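PDB 3LKV: ABC transporter substrate-binding protein, which binds phenylalanine between its two lobes and probably serves as the substrate-binding component of an ABC transporter. Local coordinates for residues A[14-19]-A[201-206]; A[76-81]-A[96-101]; A[80-85]-A[104-109]; A[91-96]-A[115-120]. All coordinates share one frame; numbering follows the deposited sequence.

Contact 1 of 4, residues A[14-19]-A[201-206]; sequences SQIVEH and IDNTVA. With PHE (phenylalanine), chain B.
The imidazole of His19 and the carboxamide of Asn203 are the flat groups that meet here, their planes 42° apart. One face of the His19 ring carries the methyl of Ala206: CB sits over the ring centre, 3.4 Å from the centroid and almost on the normal, a CH-pi contact. At the ring edge, His19 NE2 gives its hydrogen to Asn203 OD1 over 2.9 Å in a nearly straight bond (172°). The acceptor lies in the ring plane, and the donor in turn meets a lone pair of OD1 in the carbonyl plane, which favours this rotation of both groups. His19 CE1 also approaches CE1 of the bound phenylalanine at 3.5 Å.

The other end of the amide faces the ligand: Asn203 ND2 donates to the carboxylate oxygen OXT of the phenylalanine over 2.9 Å. Because OD1 is already taken by His19, the amide is turned with its N-H group toward OXT, and His19 acts as a second-shell residue that orients a first-shell one. Ile16 leans against the same amide with CG2, 3.6 Å from Asn203 CG; its CG1 branch is anti to the backbone N (chi1 -176°) and leads elsewhere. Asn203 itself opens a helix whose N-cap is Asp202, with OD1 accepting from Val205 N at 2.8 Å.

The loop after strand 9-15 and the start of helix 203-207 thus close on the amino acid from two lobes, each built on its own sheet, as in the ligand-bound cleft of a periplasmic binding protein.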
loop_
_atom_site.group_PDB
_atom_site.type_symbol
_atom_site.label_atom_id
_atom_site.label_comp_id
_atom_site.label_asym_id
_atom_site.label_seq_id
_atom_site.Cartn_x
_atom_site.Cartn_y
_atom_site.Cartn_z
ATOM N N SER A 14 12.310 6.790 -5.579
ATOM C CA SER A 14 12.799 6.052 -6.702
ATOM C C SER A 14 13.747 4.942 -6.255
ATOM O O SER A 14 14.694 5.184 -5.509
ATOM C CB SER A 14 13.570 7.012 -7.567
ATOM O OG SER A 14 14.077 6.379 -8.742
ATOM N N GLN A 15 13.546 3.744 -6.796
ATOM C CA GLN A 15 14.220 2.524 -6.335
ATOM C C GLN A 15 14.676 1.794 -7.568
ATOM O O GLN A 15 13.882 1.623 -8.511
ATOM C CB GLN A 15 13.190 1.685 -5.582
ATOM C CG GLN A 15 13.731 0.566 -4.875
ATOM C CD GLN A 15 12.665 -0.184 -4.072
ATOM O OE1 GLN A 15 11.939 0.414 -3.313
ATOM N NE2 GLN A 15 12.617 -1.488 -4.221
ATOM N N ILE A 16 15.934 1.348 -7.607
ATOM C CA ILE A 16 16.464 0.773 -8.835
ATOM C C ILE A 16 15.695 -0.485 -9.278
ATOM O O ILE A 16 15.467 -0.716 -10.486
ATOM C CB ILE A 16 18.005 0.560 -8.724
ATOM C CG1 ILE A 16 18.608 0.062 -10.028
ATOM C CG2 ILE A 16 18.367 -0.358 -7.539
ATOM C CD1 ILE A 16 18.415 0.961 -11.266
ATOM N N VAL A 17 15.328 -1.318 -8.308
ATOM C CA VAL A 17 14.659 -2.578 -8.593
ATOM C C VAL A 17 14.003 -3.032 -7.309
ATOM O O VAL A 17 14.408 -2.630 -6.206
ATOM C CB VAL A 17 15.646 -3.654 -9.172
ATOM C CG1 VAL A 17 16.540 -4.236 -8.081
ATOM C CG2 VAL A 17 14.864 -4.817 -9.876
ATOM N N GLU A 18 12.956 -3.847 -7.428
ATOM C CA GLU A 18 12.374 -4.531 -6.232
ATOM C C GLU A 18 13.167 -5.781 -5.889
ATOM O O GLU A 18 13.122 -6.744 -6.600
ATOM C CB GLU A 18 10.899 -4.860 -6.485
ATOM C CG GLU A 18 10.157 -3.525 -6.642
ATOM C CD GLU A 18 8.670 -3.607 -6.954
ATOM O OE1 GLU A 18 8.147 -4.692 -7.227
ATOM O OE2 GLU A 18 8.012 -2.528 -6.919
ATOM N N HIS A 19 13.996 -5.698 -4.850
ATOM C CA HIS A 19 14.507 -6.880 -4.171
ATOM C C HIS A 19 14.312 -6.685 -2.675
ATOM O O HIS A 19 14.122 -5.562 -2.229
ATOM C CB HIS A 19 15.963 -7.232 -4.583
ATOM C CG HIS A 19 17.015 -6.208 -4.256
ATOM N ND1 HIS A 19 17.587 -6.099 -3.011
ATOM C CD2 HIS A 19 17.690 -5.338 -5.046
ATOM C CE1 HIS A 19 18.528 -5.169 -3.033
ATOM N NE2 HIS A 19 18.615 -4.693 -4.257
ATOM N N ILE A 201 26.805 -6.695 -1.773
ATOM C CA ILE A 201 25.789 -5.645 -1.844
ATOM C C ILE A 201 25.818 -5.010 -3.231
ATOM O O ILE A 201 26.389 -3.911 -3.466
ATOM C CB ILE A 201 25.992 -4.637 -0.700
ATOM C CG1 ILE A 201 25.892 -5.371 0.632
ATOM C CG2 ILE A 201 24.968 -3.416 -0.744
ATOM C CD1 ILE A 201 24.550 -6.134 0.873
ATOM N N ASP A 202 25.172 -5.725 -4.134
ATOM C CA ASP A 202 25.051 -5.321 -5.520
ATOM C C ASP A 202 23.618 -5.648 -5.915
ATOM O O ASP A 202 23.166 -6.750 -5.667
ATOM C CB ASP A 202 26.056 -6.156 -6.317
ATOM C CG ASP A 202 25.908 -6.069 -7.826
ATOM O OD1 ASP A 202 24.780 -6.292 -8.364
ATOM O OD2 ASP A 202 26.987 -5.832 -8.492
ATOM N N ASN A 203 22.936 -4.704 -6.561
ATOM C CA ASN A 203 21.532 -4.866 -6.958
ATOM C C ASN A 203 21.268 -5.922 -8.028
ATOM O O ASN A 203 20.243 -6.583 -8.021
ATOM C CB ASN A 203 20.993 -3.498 -7.432
ATOM C CG ASN A 203 21.028 -2.462 -6.315
ATOM O OD1 ASN A 203 20.261 -2.583 -5.330
ATOM N ND2 ASN A 203 21.933 -1.476 -6.422
ATOM N N THR A 204 22.215 -6.087 -8.939
ATOM C CA THR A 204 22.142 -7.099 -9.975
ATOM C C THR A 204 22.263 -8.475 -9.363
ATOM O O THR A 204 21.480 -9.363 -9.682
ATOM C CB THR A 204 23.271 -6.944 -10.999
ATOM O OG1 THR A 204 23.359 -5.565 -11.436
ATOM C CG2 THR A 204 23.015 -7.868 -12.210
ATOM N N VAL A 205 23.229 -8.666 -8.485
ATOM C CA VAL A 205 23.310 -9.922 -7.711
ATOM C C VAL A 205 22.058 -10.157 -6.875
ATOM O O VAL A 205 21.450 -11.217 -6.965
ATOM C CB VAL A 205 24.571 -9.984 -6.798
ATOM C CG1 VAL A 205 24.548 -11.248 -5.868
ATOM C CG2 VAL A 205 25.850 -10.014 -7.660
ATOM N N ALA A 206 21.646 -9.146 -6.097
ATOM C CA ALA A 206 20.468 -9.276 -5.240
ATOM C C ALA A 206 19.252 -9.712 -6.061
ATOM O O ALA A 206 18.494 -10.540 -5.632
ATOM C CB ALA A 206 20.170 -7.964 -4.445
HETATM N N PHE B . 23.829 -0.617 -1.115
HETATM C CA PHE B . 23.277 -0.961 -2.486
HETATM C C PHE B . 23.479 0.261 -3.422
HETATM O O PHE B . 24.339 1.121 -3.073
HETATM C CB PHE B . 21.816 -1.430 -2.418
HETATM C CG PHE B . 21.665 -2.864 -1.917
HETATM C CD1 PHE B . 22.027 -3.947 -2.738
HETATM C CD2 PHE B . 21.198 -3.132 -0.649
HETATM C CE1 PHE B . 21.930 -5.227 -2.294
HETATM C CE2 PHE B . 21.086 -4.412 -0.199
HETATM C CZ PHE B . 21.452 -5.478 -0.995
HETATM O OXT PHE B . 22.869 0.417 -4.504
#

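Contact 2 of 4, residues A[76-81]-A[96-101]; sequences IATPTA and TAVTDP. With PHE (phenylalanine), chain B.
Strand 72-76 ends beside strand 93-98, the two parallel, Ile76 bridging Thr96; Ala77 N donates to Thr96 O over 3.0 Å just before the second chain turns a corner at Ala97. The side chains of Ile76 and Thr96 lie alongside each other and point the same way, with Ile76 CG1 pressed to 3.5 Å from Thr96 CG2, tighter than usual for two carbons. Thr96 OG1 is anti to its own N (chi1 -169°) and bonds to Thr250, which leaves the methyl for Ile76.

These are the C-terminal ends of the strands in a beta-alpha-beta unit, where a parallel sheet commonly places its binding site, and here the amino and carboxylate groups of the bound phenylalanine occupy it. At the start of helix 78-87, Thr78 N gives a bond to OXT of the ligand and Thr78 OG1 donates to its O over 2.7 Å. Thr99 N reaches the same O at 3.0 Å. The ligand amino group donates to Ala97 O at 2.9 Å and to Thr99 OG1 at 2.8 Å.

Val98 CG1 comes within 3.4 Å of Thr78 OG1, the two side chains crossing nearly at right angles. A water donates to this hydroxyl and accepts from Asp100 N, tying the helix start to the following loop.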
loop_
_atom_site.group_PDB
_atom_site.type_symbol
_atom_site.label_atom_id
_atom_site.label_comp_id
_atom_site.label_asym_id
_atom_site.label_seq_id
_atom_site.Cartn_x
_atom_site.Cartn_y
_atom_site.Cartn_z
ATOM N N ILE A 76 16.514 5.291 -3.312
ATOM C CA ILE A 76 16.880 4.085 -2.645
ATOM C C ILE A 76 17.783 3.284 -3.625
ATOM O O ILE A 76 17.325 2.839 -4.696
ATOM C CB ILE A 76 15.648 3.250 -2.311
ATOM C CG1 ILE A 76 14.688 3.989 -1.401
ATOM C CG2 ILE A 76 16.053 1.943 -1.686
ATOM C CD1 ILE A 76 13.355 3.168 -1.073
ATOM N N ALA A 77 19.042 3.101 -3.227
ATOM C CA ALA A 77 20.080 2.403 -3.993
ATOM C C ALA A 77 20.818 3.389 -4.891
ATOM O O ALA A 77 20.319 4.463 -5.226
ATOM C CB ALA A 77 19.536 1.181 -4.777
ATOM N N THR A 78 22.032 3.018 -5.261
ATOM C CA THR A 78 22.971 3.960 -5.869
ATOM C C THR A 78 22.566 4.484 -7.245
ATOM O O THR A 78 22.638 5.687 -7.501
ATOM C CB THR A 78 24.405 3.357 -5.890
ATOM O OG1 THR A 78 24.866 3.270 -4.538
ATOM C CG2 THR A 78 25.361 4.247 -6.683
ATOM N N PRO A 79 22.162 3.588 -8.153
ATOM C CA PRO A 79 21.916 4.061 -9.537
ATOM C C PRO A 79 20.717 5.023 -9.606
ATOM O O PRO A 79 20.772 6.014 -10.305
ATOM C CB PRO A 79 21.683 2.774 -10.338
ATOM C CG PRO A 79 22.142 1.676 -9.480
ATOM C CD PRO A 79 22.067 2.139 -8.035
ATOM N N THR A 80 19.696 4.809 -8.792
ATOM C CA THR A 80 18.530 5.699 -8.816
ATOM C C THR A 80 18.896 6.988 -8.104
ATOM O O THR A 80 18.530 8.041 -8.575
ATOM C CB THR A 80 17.308 5.015 -8.196
ATOM O OG1 THR A 80 17.762 3.968 -7.326
ATOM C CG2 THR A 80 16.455 4.339 -9.311
ATOM N N ALA A 81 19.711 6.917 -7.043
ATOM C CA ALA A 81 20.175 8.155 -6.403
ATOM C C ALA A 81 20.975 8.988 -7.372
ATOM O O ALA A 81 20.780 10.183 -7.446
ATOM C CB ALA A 81 20.977 7.889 -5.129
ATOM N N THR A 96 19.355 6.599 0.320
ATOM C CA THR A 96 19.323 5.587 1.316
ATOM C C THR A 96 19.740 4.243 0.760
ATOM O O THR A 96 19.608 3.975 -0.390
ATOM C CB THR A 96 17.954 5.566 2.030
ATOM O OG1 THR A 96 18.072 4.722 3.173
ATOM C CG2 THR A 96 16.786 5.081 1.128
ATOM N N ALA A 97 20.343 3.435 1.607
ATOM C CA ALA A 97 20.896 2.157 1.259
ATOM C C ALA A 97 21.880 2.316 0.135
ATOM O O ALA A 97 21.920 1.513 -0.814
ATOM C CB ALA A 97 19.747 1.122 0.900
ATOM N N VAL A 98 22.691 3.374 0.246
ATOM C CA VAL A 98 23.784 3.590 -0.717
ATOM C C VAL A 98 25.135 3.199 -0.097
ATOM O O VAL A 98 25.539 3.701 0.966
ATOM C CB VAL A 98 23.827 5.028 -1.192
ATOM C CG1 VAL A 98 25.184 5.322 -1.873
ATOM C CG2 VAL A 98 22.569 5.337 -2.081
ATOM N N THR A 99 25.843 2.305 -0.757
ATOM C CA THR A 99 27.038 1.700 -0.209
ATOM C C THR A 99 28.158 2.735 0.045
ATOM O O THR A 99 28.733 2.786 1.146
ATOM C CB THR A 99 27.538 0.601 -1.176
ATOM O OG1 THR A 99 26.653 -0.551 -1.083
ATOM C CG2 THR A 99 29.009 0.266 -0.921
ATOM N N ASP A 100 28.449 3.563 -0.949
ATOM C CA ASP A 100 29.580 4.542 -0.870
ATOM C C ASP A 100 29.219 5.826 -1.618
ATOM O O ASP A 100 29.482 5.986 -2.822
ATOM C CB ASP A 100 30.826 3.928 -1.451
ATOM C CG ASP A 100 31.978 4.917 -1.578
ATOM O OD1 ASP A 100 31.942 6.000 -0.975
ATOM O OD2 ASP A 100 32.914 4.605 -2.328
ATOM N N PRO A 101 28.567 6.741 -0.910
ATOM C CA PRO A 101 28.088 7.947 -1.577
ATOM C C PRO A 101 29.151 8.859 -2.129
ATOM O O PRO A 101 28.867 9.585 -3.080
ATOM C CB PRO A 101 27.270 8.667 -0.518
ATOM C CG PRO A 101 27.156 7.716 0.647
ATOM C CD PRO A 101 28.135 6.633 0.496
HETATM N N PHE B . 23.829 -0.617 -1.115
HETATM C CA PHE B . 23.277 -0.961 -2.486
HETATM C C PHE B . 23.479 0.261 -3.422
HETATM O O PHE B . 24.339 1.121 -3.073
HETATM C CB PHE B . 21.816 -1.430 -2.418
HETATM C CG PHE B . 21.665 -2.864 -1.917
HETATM C CD1 PHE B . 22.027 -3.947 -2.738
HETATM C CD2 PHE B . 21.198 -3.132 -0.649
HETATM C CE1 PHE B . 21.930 -5.227 -2.294
HETATM C CE2 PHE B . 21.086 -4.412 -0.199
HETATM C CZ PHE B . 21.452 -5.478 -0.995
HETATM O OXT PHE B . 22.869 0.417 -4.504
HETATM O O HOH W 1 27.530 3.319 -3.638
#

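Contact 3 of 4, residues A[80-85]-A[104-109]; sequences TAQALV and AKLVKQ
Mainly apolar packing, with one polar bond at its margin, joins helix 78-87 to the loop that runs from strand 93-98 to strand 117-121. Leu106 carries most of this contact. Its two methyls divide the helix surface between them: CD1 rests on Ala81 CB at 3.9 Å, while CD2 lies against the CA and CG of Gln82 and touches Val85 CG2, 3.8 Å away. With CG anti to the carbonyl carbon (chi1 -58°), the forked end of Leu106 is carried over to the helix. Phe95 of strand 93-98 also packs on Leu106 and Ala81, so the leucine fills the angle between helix and sheet.

Gln82 crosses Leu106 at about a right angle and extends past it. Beyond CG the chain is stretched out, and NE2 donates to Ala104 O over 3.0 Å at an N-H...O angle of 164°. The oxygen lies close to the amide plane, whereas the donor is tilted 19° from the carbonyl plane.

The chemistry implies a division of labour: methyl contacts hold Leu106 against the helix, while one side-chain bond from the partly exposed Gln82 engages a backbone carbonyl in a loop without regular structure.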
loop_
_atom_site.group_PDB
_atom_site.type_symbol
_atom_site.label_atom_id
_atom_site.label_comp_id
_atom_site.label_asym_id
_atom_site.label_seq_id
_atom_site.Cartn_x
_atom_site.Cartn_y
_atom_site.Cartn_z
ATOM N N THR A 80 19.696 4.809 -8.792
ATOM C CA THR A 80 18.530 5.699 -8.816
ATOM C C THR A 80 18.896 6.988 -8.104
ATOM O O THR A 80 18.530 8.041 -8.575
ATOM C CB THR A 80 17.308 5.015 -8.196
ATOM O OG1 THR A 80 17.762 3.968 -7.326
ATOM C CG2 THR A 80 16.455 4.339 -9.311
ATOM N N ALA A 81 19.711 6.917 -7.043
ATOM C CA ALA A 81 20.175 8.155 -6.403
ATOM C C ALA A 81 20.975 8.988 -7.372
ATOM O O ALA A 81 20.780 10.183 -7.446
ATOM C CB ALA A 81 20.977 7.889 -5.129
ATOM N N GLN A 82 21.840 8.348 -8.127
ATOM C CA GLN A 82 22.662 9.032 -9.069
ATOM C C GLN A 82 21.833 9.737 -10.106
ATOM O O GLN A 82 22.152 10.895 -10.477
ATOM C CB GLN A 82 23.636 8.076 -9.759
ATOM C CG GLN A 82 24.813 7.631 -8.853
ATOM C CD GLN A 82 25.743 6.680 -9.604
ATOM O OE1 GLN A 82 25.280 5.730 -10.190
ATOM N NE2 GLN A 82 27.041 6.907 -9.536
ATOM N N ALA A 83 20.776 9.083 -10.591
ATOM C CA ALA A 83 19.915 9.752 -11.583
ATOM C C ALA A 83 19.204 10.961 -10.992
ATOM O O ALA A 83 18.937 11.965 -11.689
ATOM C CB ALA A 83 18.887 8.758 -12.148
ATOM N N LEU A 84 18.864 10.893 -9.702
ATOM C CA LEU A 84 18.204 12.039 -9.069
ATOM C C LEU A 84 19.155 13.245 -8.982
ATOM O O LEU A 84 18.765 14.396 -9.267
ATOM C CB LEU A 84 17.694 11.665 -7.699
ATOM C CG LEU A 84 16.504 10.673 -7.571
ATOM C CD1 LEU A 84 16.256 10.428 -6.145
ATOM C CD2 LEU A 84 15.246 11.155 -8.275
ATOM N N VAL A 85 20.396 12.995 -8.592
ATOM C CA VAL A 85 21.409 14.048 -8.454
ATOM C C VAL A 85 21.673 14.749 -9.781
ATOM O O VAL A 85 21.898 15.985 -9.838
ATOM C CB VAL A 85 22.709 13.509 -7.815
ATOM C CG1 VAL A 85 23.889 14.556 -7.981
ATOM C CG2 VAL A 85 22.424 13.189 -6.372
ATOM N N ALA A 104 30.250 7.302 -5.319
ATOM C CA ALA A 104 29.149 7.379 -6.292
ATOM C C ALA A 104 28.910 8.779 -6.738
ATOM O O ALA A 104 28.033 9.006 -7.586
ATOM C CB ALA A 104 27.853 6.805 -5.704
ATOM N N LYS A 105 29.628 9.740 -6.164
ATOM C CA LYS A 105 29.478 11.154 -6.575
ATOM C C LYS A 105 28.157 11.789 -6.210
ATOM O O LYS A 105 27.694 12.722 -6.840
ATOM C CB LYS A 105 29.757 11.328 -8.086
ATOM C CG LYS A 105 31.213 10.873 -8.451
ATOM C CD LYS A 105 31.630 11.176 -9.925
ATOM C CE LYS A 105 33.152 10.781 -10.179
ATOM N NZ LYS A 105 33.592 10.720 -11.644
ATOM N N LEU A 106 27.556 11.298 -5.160
ATOM C CA LEU A 106 26.361 11.892 -4.639
ATOM C C LEU A 106 26.668 13.064 -3.708
ATOM O O LEU A 106 25.918 14.055 -3.677
ATOM C CB LEU A 106 25.614 10.832 -3.851
ATOM C CG LEU A 106 25.245 9.587 -4.605
ATOM C CD1 LEU A 106 24.475 8.687 -3.627
ATOM C CD2 LEU A 106 24.447 9.964 -5.885
ATOM N N VAL A 107 27.727 12.920 -2.917
ATOM C CA VAL A 107 28.217 13.972 -2.062
ATOM C C VAL A 107 29.752 14.104 -2.169
ATOM O O VAL A 107 30.467 13.126 -2.422
ATOM C CB VAL A 107 27.801 13.733 -0.588
ATOM C CG1 VAL A 107 26.250 13.673 -0.426
ATOM C CG2 VAL A 107 28.475 12.511 -0.028
ATOM N N LYS A 108 30.274 15.309 -1.942
ATOM C CA LYS A 108 31.729 15.502 -1.921
ATOM C C LYS A 108 32.366 14.829 -0.682
ATOM O O LYS A 108 33.487 14.334 -0.717
ATOM C CB LYS A 108 32.028 17.002 -1.947
ATOM C CG LYS A 108 33.494 17.270 -2.354
ATOM C CD LYS A 108 33.946 18.729 -2.229
ATOM C CE LYS A 108 35.464 18.761 -1.991
ATOM N NZ LYS A 108 36.056 20.065 -2.292
ATOM N N GLN A 109 31.651 14.837 0.430
ATOM C CA GLN A 109 32.111 14.171 1.655
ATOM C C GLN A 109 30.899 13.926 2.560
ATOM O O GLN A 109 29.861 14.551 2.416
ATOM C CB GLN A 109 33.178 15.022 2.403
ATOM C CG GLN A 109 32.654 16.298 3.124
ATOM C CD GLN A 109 32.491 17.493 2.181
ATOM O OE1 GLN A 109 33.309 17.721 1.315
ATOM N NE2 GLN A 109 31.448 18.264 2.372
#

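Contact 4 of 4, residues A[91-96]-A[115-120]; sequences IPIVFT and KNVTGL
Backbone hydrogen bonds made by Ile93 and Phe95 join the two strands. Ile93 N donates to Asn116 O over 2.8 Å, and Thr118 N returns a bond to Ile93 O; Phe95 N then donates to Thr118 O and Leu120 N to Phe95 O, both at 2.9 Å. The alternation is that of parallel pairing, and the two short strands cross at -28°. Close CA-H...O contacts fill in between, as from Val94 CA to Thr118 O at 3.1 Å.

One side-chain bond extends the pairing beyond the strand start. Asn116, with CG between its N and carbonyl carbon (chi1 69°), turns ND2 toward Ile91 O, which it meets at 2.9 Å from above the carbonyl plane. The same nitrogen also bonds to Thr88 O, so two carbonyls hold this amide.

Aromatic and apolar contacts gather on the face bearing Ile93, Phe95 and Val117. The Phe95 ring folds back over the neighbouring strand: Gly119 CA lies over its centre in a CH-pi contact, 4.0 Å from the centroid. The backbone angles of Gly119 and the nearness of Phe95 O leave no room for a CB there. Val117 CG1 meets the ring edge instead, 3.6 Å from Phe95 CD2. Helix 78-87 covers this face through Ala81, Leu84 and Val85.

On the other face, Val94 and Thr118 pack under helix 243-258, and Thr118 OG1 bonds to Leu266 O. Neighbouring parallel strands with helices on both faces are characteristic of a three-layer alpha/beta sandwich, the architecture of the lobes in periplasmic binding proteins.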
loop_
_atom_site.group_PDB
_atom_site.type_symbol
_atom_site.label_atom_id
_atom_site.label_comp_id
_atom_site.label_asym_id
_atom_site.label_seq_id
_atom_site.Cartn_x
_atom_site.Cartn_y
_atom_site.Cartn_z
ATOM N N ILE A 91 16.068 20.539 -5.447
ATOM C CA ILE A 91 15.097 19.751 -4.666
ATOM C C ILE A 91 15.885 18.849 -3.739
ATOM O O ILE A 91 16.791 18.155 -4.156
ATOM C CB ILE A 91 14.130 18.924 -5.551
ATOM C CG1 ILE A 91 13.441 19.862 -6.583
ATOM C CG2 ILE A 91 13.122 18.223 -4.693
ATOM C CD1 ILE A 91 12.451 19.102 -7.475
ATOM N N PRO A 92 15.577 18.881 -2.438
ATOM C CA PRO A 92 16.266 17.965 -1.542
ATOM C C PRO A 92 16.179 16.511 -1.957
ATOM O O PRO A 92 15.073 16.007 -2.275
ATOM C CB PRO A 92 15.540 18.186 -0.201
ATOM C CG PRO A 92 14.950 19.537 -0.340
ATOM C CD PRO A 92 14.491 19.602 -1.743
ATOM N N ILE A 93 17.338 15.843 -1.927
ATOM C CA ILE A 93 17.495 14.425 -2.195
ATOM C C ILE A 93 18.042 13.766 -0.936
ATOM O O ILE A 93 19.086 14.166 -0.406
ATOM C CB ILE A 93 18.484 14.150 -3.311
ATOM C CG1 ILE A 93 17.957 14.755 -4.630
ATOM C CG2 ILE A 93 18.712 12.657 -3.424
ATOM C CD1 ILE A 93 18.969 14.946 -5.754
ATOM N N VAL A 94 17.339 12.750 -0.468
ATOM C CA VAL A 94 17.824 11.905 0.613
ATOM C C VAL A 94 18.058 10.540 0.007
ATOM O O VAL A 94 17.124 9.886 -0.443
ATOM C CB VAL A 94 16.785 11.739 1.683
ATOM C CG1 VAL A 94 17.315 10.772 2.731
ATOM C CG2 VAL A 94 16.409 13.149 2.279
ATOM N N PHE A 95 19.288 10.119 -0.056
ATOM C CA PHE A 95 19.545 8.791 -0.570
ATOM C C PHE A 95 19.572 7.869 0.614
ATOM O O PHE A 95 19.742 8.301 1.777
ATOM C CB PHE A 95 20.868 8.697 -1.337
ATOM C CG PHE A 95 22.081 9.135 -0.528
ATOM C CD1 PHE A 95 22.634 8.301 0.421
ATOM C CD2 PHE A 95 22.655 10.351 -0.742
ATOM C CE1 PHE A 95 23.727 8.680 1.134
ATOM C CE2 PHE A 95 23.780 10.762 -0.024
ATOM C CZ PHE A 95 24.304 9.919 0.913
ATOM N N THR A 96 19.355 6.599 0.320
ATOM C CA THR A 96 19.323 5.587 1.316
ATOM C C THR A 96 19.740 4.243 0.760
ATOM O O THR A 96 19.608 3.975 -0.390
ATOM C CB THR A 96 17.954 5.566 2.030
ATOM O OG1 THR A 96 18.072 4.722 3.173
ATOM C CG2 THR A 96 16.786 5.081 1.128
ATOM N N LYS A 115 25.310 20.509 -0.317
ATOM C CA LYS A 115 24.447 20.887 -1.423
ATOM C C LYS A 115 23.002 20.407 -1.191
ATOM O O LYS A 115 22.511 20.518 -0.064
ATOM C CB LYS A 115 25.049 20.412 -2.737
ATOM C CG LYS A 115 26.418 21.019 -3.004
ATOM C CD LYS A 115 27.059 20.220 -4.153
ATOM C CE LYS A 115 27.673 21.115 -5.212
ATOM N NZ LYS A 115 29.152 21.213 -5.029
ATOM N N ASN A 116 22.303 19.942 -2.233
ATOM C CA ASN A 116 20.911 19.454 -2.037
ATOM C C ASN A 116 20.760 17.971 -1.667
ATOM O O ASN A 116 19.665 17.432 -1.666
ATOM C CB ASN A 116 20.059 19.774 -3.269
ATOM C CG ASN A 116 20.469 18.943 -4.497
ATOM O OD1 ASN A 116 21.645 18.808 -4.818
ATOM N ND2 ASN A 116 19.498 18.414 -5.178
ATOM N N VAL A 117 21.857 17.317 -1.333
ATOM C CA VAL A 117 21.898 15.872 -1.159
ATOM C C VAL A 117 22.426 15.463 0.207
ATOM O O VAL A 117 23.418 16.013 0.692
ATOM C CB VAL A 117 22.830 15.208 -2.221
ATOM C CG1 VAL A 117 22.644 13.650 -2.219
ATOM C CG2 VAL A 117 22.561 15.772 -3.617
ATOM N N THR A 118 21.749 14.498 0.816
ATOM C CA THR A 118 22.167 13.898 2.067
ATOM C C THR A 118 21.557 12.532 2.182
ATOM O O THR A 118 20.861 12.121 1.265
ATOM C CB THR A 118 21.775 14.727 3.309
ATOM O OG1 THR A 118 22.468 14.179 4.457
ATOM C CG2 THR A 118 20.318 14.696 3.534
ATOM N N GLY A 119 21.823 11.830 3.288
ATOM C CA GLY A 119 21.160 10.541 3.521
ATOM C C GLY A 119 21.948 9.491 4.277
ATOM O O GLY A 119 22.727 9.802 5.151
ATOM N N LEU A 120 21.731 8.242 3.934
ATOM C CA LEU A 120 22.220 7.111 4.720
ATOM C C LEU A 120 22.983 6.109 3.851
ATOM O O LEU A 120 22.512 5.676 2.786
ATOM C CB LEU A 120 21.059 6.415 5.390
ATOM C CG LEU A 120 20.647 6.820 6.806
ATOM C CD1 LEU A 120 19.132 6.668 7.185
ATOM C CD2 LEU A 120 21.497 5.969 7.779
#

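Overall arrangement
Contacts 2, 3 and 4 form one neighbourhood in the lobe built on the parallel sheet that includes strands 9-15, 72-76, 93-98 and 117-121. Their centres lie 8 to 10 Å apart: contacts 2 and 3 share helix 78-87, contacts 2 and 4 share strand 93-98, and contact 4 crosses each of them along the chain. Contact 1 encloses all three in sequence and reaches across to the second sheet's lobe. Its centre is 10 Å from that of contact 2, with which it holds the phenylalanine, but 19 Å from that of contact 4. The series therefore runs from the interlobe ligand site into the helix and sheet layers of a single lobe.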